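Local coordinates for glycosyl hydrolase family 62 protein (Coprinopsis cinerea, PDB 5B6T) that probably removes alpha-L-arabinofuranosyl side groups from arabinoxylan, as a hemicellulose-degrading hydrolase of glycoside hydrolase family 62, at residues 190-198 / 210-221. Sequence-based numbering, arbitrary orientation.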
loop_
_atom_site.group_PDB
_atom_site.type_symbol
_atom_site.label_atom_id
_atom_site.label_comp_id
_atom_site.label_asym_id
_atom_site.label_seq_id
_atom_site.Cartn_x
_atom_site.Cartn_y
_atom_site.Cartn_z
ATOM N N LYS A 190 5.984 18.769 2.223
ATOM C CA LYS A 190 6.019 17.313 2.332
ATOM C C LYS A 190 4.704 16.720 2.827
ATOM O O LYS A 190 4.359 15.588 2.447
ATOM C CB LYS A 190 7.178 16.848 3.212
ATOM C CG LYS A 190 7.039 17.252 4.664
ATOM C CD LYS A 190 8.282 16.862 5.478
ATOM C CE LYS A 190 8.089 17.136 6.958
ATOM N NZ LYS A 190 9.263 16.681 7.762
ATOM N N ASN A 191 3.952 17.451 3.630
ATOM C CA ASN A 191 2.685 16.927 4.143
ATOM C C ASN A 191 1.653 16.707 3.034
ATOM O O ASN A 191 0.788 15.886 3.191
ATOM C CB ASN A 191 2.120 17.864 5.201
ATOM C CG ASN A 191 2.808 17.704 6.556
ATOM O OD1 ASN A 191 3.739 16.938 6.715
ATOM N ND2 ASN A 191 2.304 18.422 7.543
ATOM N N ARG A 192 1.757 17.433 1.931
ATOM C CA ARG A 192 0.815 17.297 0.823
ATOM C C ARG A 192 1.070 16.045 -0.017
ATOM O O ARG A 192 0.171 15.583 -0.722
ATOM C CB ARG A 192 0.865 18.518 -0.092
ATOM C CG ARG A 192 0.388 19.803 0.541
ATOM C CD ARG A 192 -1.116 19.833 0.662
ATOM N NE ARG A 192 -1.769 19.988 -0.637
ATOM C CZ ARG A 192 -3.090 20.053 -0.858
ATOM N NH1 ARG A 192 -3.986 19.935 0.134
ATOM N NH2 ARG A 192 -3.496 20.209 -2.113
ATOM N N LEU A 193 2.271 15.475 0.077
ATOM C CA LEU A 193 2.643 14.315 -0.747
ATOM C C LEU A 193 3.604 13.473 0.080
ATOM O O LEU A 193 4.818 13.436 -0.148
ATOM C CB LEU A 193 3.258 14.788 -2.059
ATOM C CG LEU A 193 3.359 13.739 -3.165
ATOM C CD1 LEU A 193 2.003 13.476 -3.796
ATOM C CD2 LEU A 193 4.371 14.157 -4.223
ATOM N N PHE A 194 3.040 12.813 1.088
ATOM C CA PHE A 194 3.862 12.322 2.191
ATOM C C PHE A 194 4.401 10.914 1.996
ATOM O O PHE A 194 5.611 10.713 1.993
ATOM C CB PHE A 194 3.126 12.464 3.517
ATOM C CG PHE A 194 4.019 12.268 4.710
ATOM C CD1 PHE A 194 5.058 13.154 4.964
ATOM C CD2 PHE A 194 3.822 11.222 5.573
ATOM C CE1 PHE A 194 5.897 12.955 6.054
ATOM C CE2 PHE A 194 4.642 11.035 6.675
ATOM C CZ PHE A 194 5.688 11.891 6.909
ATOM N N GLU A 195 3.533 9.926 1.843
ATOM C CA GLU A 195 4.020 8.552 1.631
ATOM C C GLU A 195 2.885 7.685 1.089
ATOM O O GLU A 195 1.831 8.215 0.707
ATOM C CB GLU A 195 4.568 7.992 2.949
ATOM C CG GLU A 195 3.541 7.914 4.075
ATOM C CD GLU A 195 4.109 7.643 5.455
ATOM O OE1 GLU A 195 5.313 7.457 5.656
ATOM O OE2 GLU A 195 3.328 7.578 6.438
ATOM N N ALA A 196 3.134 6.389 0.972
ATOM C CA ALA A 196 2.095 5.386 0.723
ATOM C C ALA A 196 1.381 5.598 -0.605
ATOM O O ALA A 196 0.149 5.641 -0.673
ATOM C CB ALA A 196 1.103 5.346 1.874
ATOM N N ALA A 197 2.156 5.559 -1.673
ATOM C CA ALA A 197 1.583 5.536 -3.021
ATOM C C ALA A 197 0.864 4.203 -3.338
ATOM O O ALA A 197 1.249 3.147 -2.873
ATOM C CB ALA A 197 2.652 5.798 -4.068
ATOM N N ASN A 198 -0.210 4.314 -4.122
ATOM C CA ASN A 198 -0.753 3.198 -4.901
ATOM C C ASN A 198 -0.854 3.642 -6.345
ATOM O O ASN A 198 -1.199 4.798 -6.632
ATOM C CB ASN A 198 -2.178 2.775 -4.488
ATOM C CG ASN A 198 -2.339 2.461 -3.011
ATOM O OD1 ASN A 198 -3.016 3.210 -2.303
ATOM N ND2 ASN A 198 -1.821 1.327 -2.565
ATOM N N LEU A 210 -3.315 7.138 -9.598
ATOM C CA LEU A 210 -2.316 7.320 -8.527
ATOM C C LEU A 210 -3.040 7.791 -7.264
ATOM O O LEU A 210 -3.782 8.768 -7.304
ATOM C CB LEU A 210 -1.305 8.400 -8.924
ATOM C CG LEU A 210 -0.345 8.891 -7.838
ATOM C CD1 LEU A 210 0.605 7.800 -7.390
ATOM C CD2 LEU A 210 0.428 10.101 -8.368
ATOM N N LEU A 211 -2.833 7.070 -6.158
ATOM C CA LEU A 211 -3.255 7.498 -4.834
ATOM C C LEU A 211 -2.017 7.786 -4.031
ATOM O O LEU A 211 -0.983 7.158 -4.227
ATOM C CB LEU A 211 -4.048 6.395 -4.109
ATOM C CG LEU A 211 -5.185 5.766 -4.914
ATOM C CD1 LEU A 211 -5.840 4.620 -4.143
ATOM C CD2 LEU A 211 -6.211 6.816 -5.377
ATOM N N HIS A 212 -2.099 8.746 -3.119
ATOM C CA HIS A 212 -0.926 9.048 -2.296
ATOM C C HIS A 212 -1.434 9.641 -0.982
ATOM O O HIS A 212 -2.357 10.448 -0.991
ATOM C CB HIS A 212 -0.021 10.063 -3.038
ATOM C CG HIS A 212 1.399 10.078 -2.614
ATOM N ND1 HIS A 212 1.832 10.547 -1.389
ATOM C CD2 HIS A 212 2.516 9.718 -3.291
ATOM C CE1 HIS A 212 3.148 10.434 -1.321
ATOM N NE2 HIS A 212 3.587 9.966 -2.469
ATOM N N GLU A 213 -0.828 9.212 0.125
ATOM C CA GLU A 213 -1.184 9.701 1.456
ATOM C C GLU A 213 -0.619 11.097 1.729
ATOM O O GLU A 213 0.487 11.437 1.259
ATOM C CB GLU A 213 -0.701 8.743 2.542
ATOM C CG GLU A 213 -1.365 8.972 3.881
ATOM C CD GLU A 213 -1.014 7.934 4.937
ATOM O OE1 GLU A 213 -0.622 6.792 4.581
ATOM O OE2 GLU A 213 -1.199 8.271 6.145
ATOM N N ALA A 214 -1.400 11.875 2.473
ATOM C CA ALA A 214 -1.060 13.227 2.871
ATOM C C ALA A 214 -1.442 13.396 4.335
ATOM O O ALA A 214 -2.205 12.623 4.893
ATOM C CB ALA A 214 -1.844 14.226 2.023
ATOM N N ILE A 215 -0.868 14.418 4.957
ATOM C CA ILE A 215 -1.189 14.821 6.308
ATOM C C ILE A 215 -1.867 16.178 6.174
ATOM O O ILE A 215 -1.229 17.156 5.760
ATOM C CB ILE A 215 0.081 14.956 7.170
ATOM C CG1 ILE A 215 0.896 13.652 7.174
ATOM C CG2 ILE A 215 -0.249 15.413 8.578
ATOM C CD1 ILE A 215 2.236 13.792 7.845
ATOM N N GLY A 216 -3.152 16.236 6.495
ATOM C CA GLY A 216 -3.971 17.411 6.221
ATOM C C GLY A 216 -3.791 18.552 7.206
ATOM O O GLY A 216 -2.998 18.458 8.188
ATOM N N SER A 217 -4.545 19.623 6.936
ATOM C CA SER A 217 -4.496 20.841 7.754
ATOM C C SER A 217 -4.928 20.605 9.202
ATOM O O SER A 217 -4.552 21.367 10.090
ATOM C CB SER A 217 -5.370 21.932 7.130
ATOM O OG SER A 217 -6.721 21.520 7.042
ATOM N N ASP A 218 -5.714 19.550 9.426
ATOM C CA ASP A 218 -6.104 19.123 10.785
ATOM C C ASP A 218 -5.148 18.103 11.418
ATOM O O ASP A 218 -5.429 17.558 12.471
ATOM C CB ASP A 218 -7.509 18.536 10.773
ATOM C CG ASP A 218 -7.662 17.410 9.747
ATOM O OD1 ASP A 218 -6.647 17.044 9.105
ATOM O OD2 ASP A 218 -8.789 16.929 9.594
ATOM N N GLY A 219 -4.012 17.835 10.770
ATOM C CA GLY A 219 -3.086 16.822 11.242
ATOM C C GLY A 219 -3.464 15.373 10.942
ATOM O O GLY A 219 -2.730 14.454 11.325
ATOM N N ARG A 220 -4.573 15.150 10.249
ATOM C CA ARG A 220 -5.064 13.790 10.020
ATOM C C ARG A 220 -4.667 13.251 8.645
ATOM O O ARG A 220 -4.563 13.981 7.670
ATOM C CB ARG A 220 -6.590 13.755 10.175
ATOM C CG ARG A 220 -7.103 14.148 11.558
ATOM C CD ARG A 220 -6.729 13.119 12.586
ATOM N NE ARG A 220 -7.142 13.501 13.942
ATOM C CZ ARG A 220 -6.853 12.794 15.024
ATOM N NH1 ARG A 220 -6.189 11.638 14.941
ATOM N NH2 ARG A 220 -7.252 13.235 16.205
ATOM N N ARG A 221 -4.488 11.945 8.586
ATOM C CA ARG A 221 -4.112 11.290 7.337
ATOM C C ARG A 221 -5.310 11.234 6.391
ATOM O O ARG A 221 -6.475 11.057 6.795
ATOM C CB ARG A 221 -3.588 9.874 7.591
ATOM C CG ARG A 221 -2.417 9.791 8.565
ATOM C CD ARG A 221 -1.325 10.773 8.190
ATOM N NE ARG A 221 -0.122 10.635 9.000
ATOM C CZ ARG A 221 0.974 9.971 8.651
ATOM N NH1 ARG A 221 1.057 9.285 7.508
ATOM N NH2 ARG A 221 2.029 9.988 9.489
HETATM O O HOH W 1 -0.209 19.274 7.220
HETATM O O HOH W 2 -0.629 12.964 -1.554
HETATM O O HOH W 3 1.132 5.978 6.502
HETATM O O HOH W 4 4.305 8.403 8.974
#
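A bulged antiparallel hairpin, strands 195-202 and 207-215, forms inner strands of one sheet of the five-bladed beta-propeller of this family. Asn-198 and Leu-211 are a hydrogen-bonded pair, and so are Glu-195 and Glu-213. Between them the register slips by one residue, and Phe-194 and Glu-195 both face Glu-213, a classic beta bulge. Phe-194 N gives a hydrogen bond of 2.9 Å to Glu-213 O; the one from Glu-195 N is weak. The His-212 ring packs against the bulge. Its CG is anti to the backbone N (chi1 -158°), which turns the ring toward Leu-193 and Phe-194. ND1 donates to Glu-213 O at 3.1 Å, nearly in the ring plane. Leu-193 CD1 sits over the centre of one ring face, a CH-pi contact, and Ala-197 N lies over the opposite face. With an alanine here, Leu-193 CD1 is likely to lose its ring face and Glu-213 O its side-chain donor, opening a gap beside the bulge. Nearer the turn, Ile-215 CD1 stands 3.7 Å from the centroid of the Phe-194 ring, over its face. Ile-215 CG1 also lies over one face of the Arg-221 guanidinium, which is perpendicular to the Phe-194 ring. Arg-221 NH1 forms salt bridges to Glu-195 OE2 at 3.0 Å and Glu-213 OE2 at 2.8 Å. It meets the first on the anti side, tilted 31° from the carboxylate plane, and the second from above the plane. A water joins Glu-195 OE2 to Arg-221 NH2. Glu-213 also bonds to Ser-264 and His-265. The Glu-195 side chain lies about 3 Å from the bound lead ion. The shared arginine is likely to hold the two carboxylates in place, that of Glu-195 next to the metal.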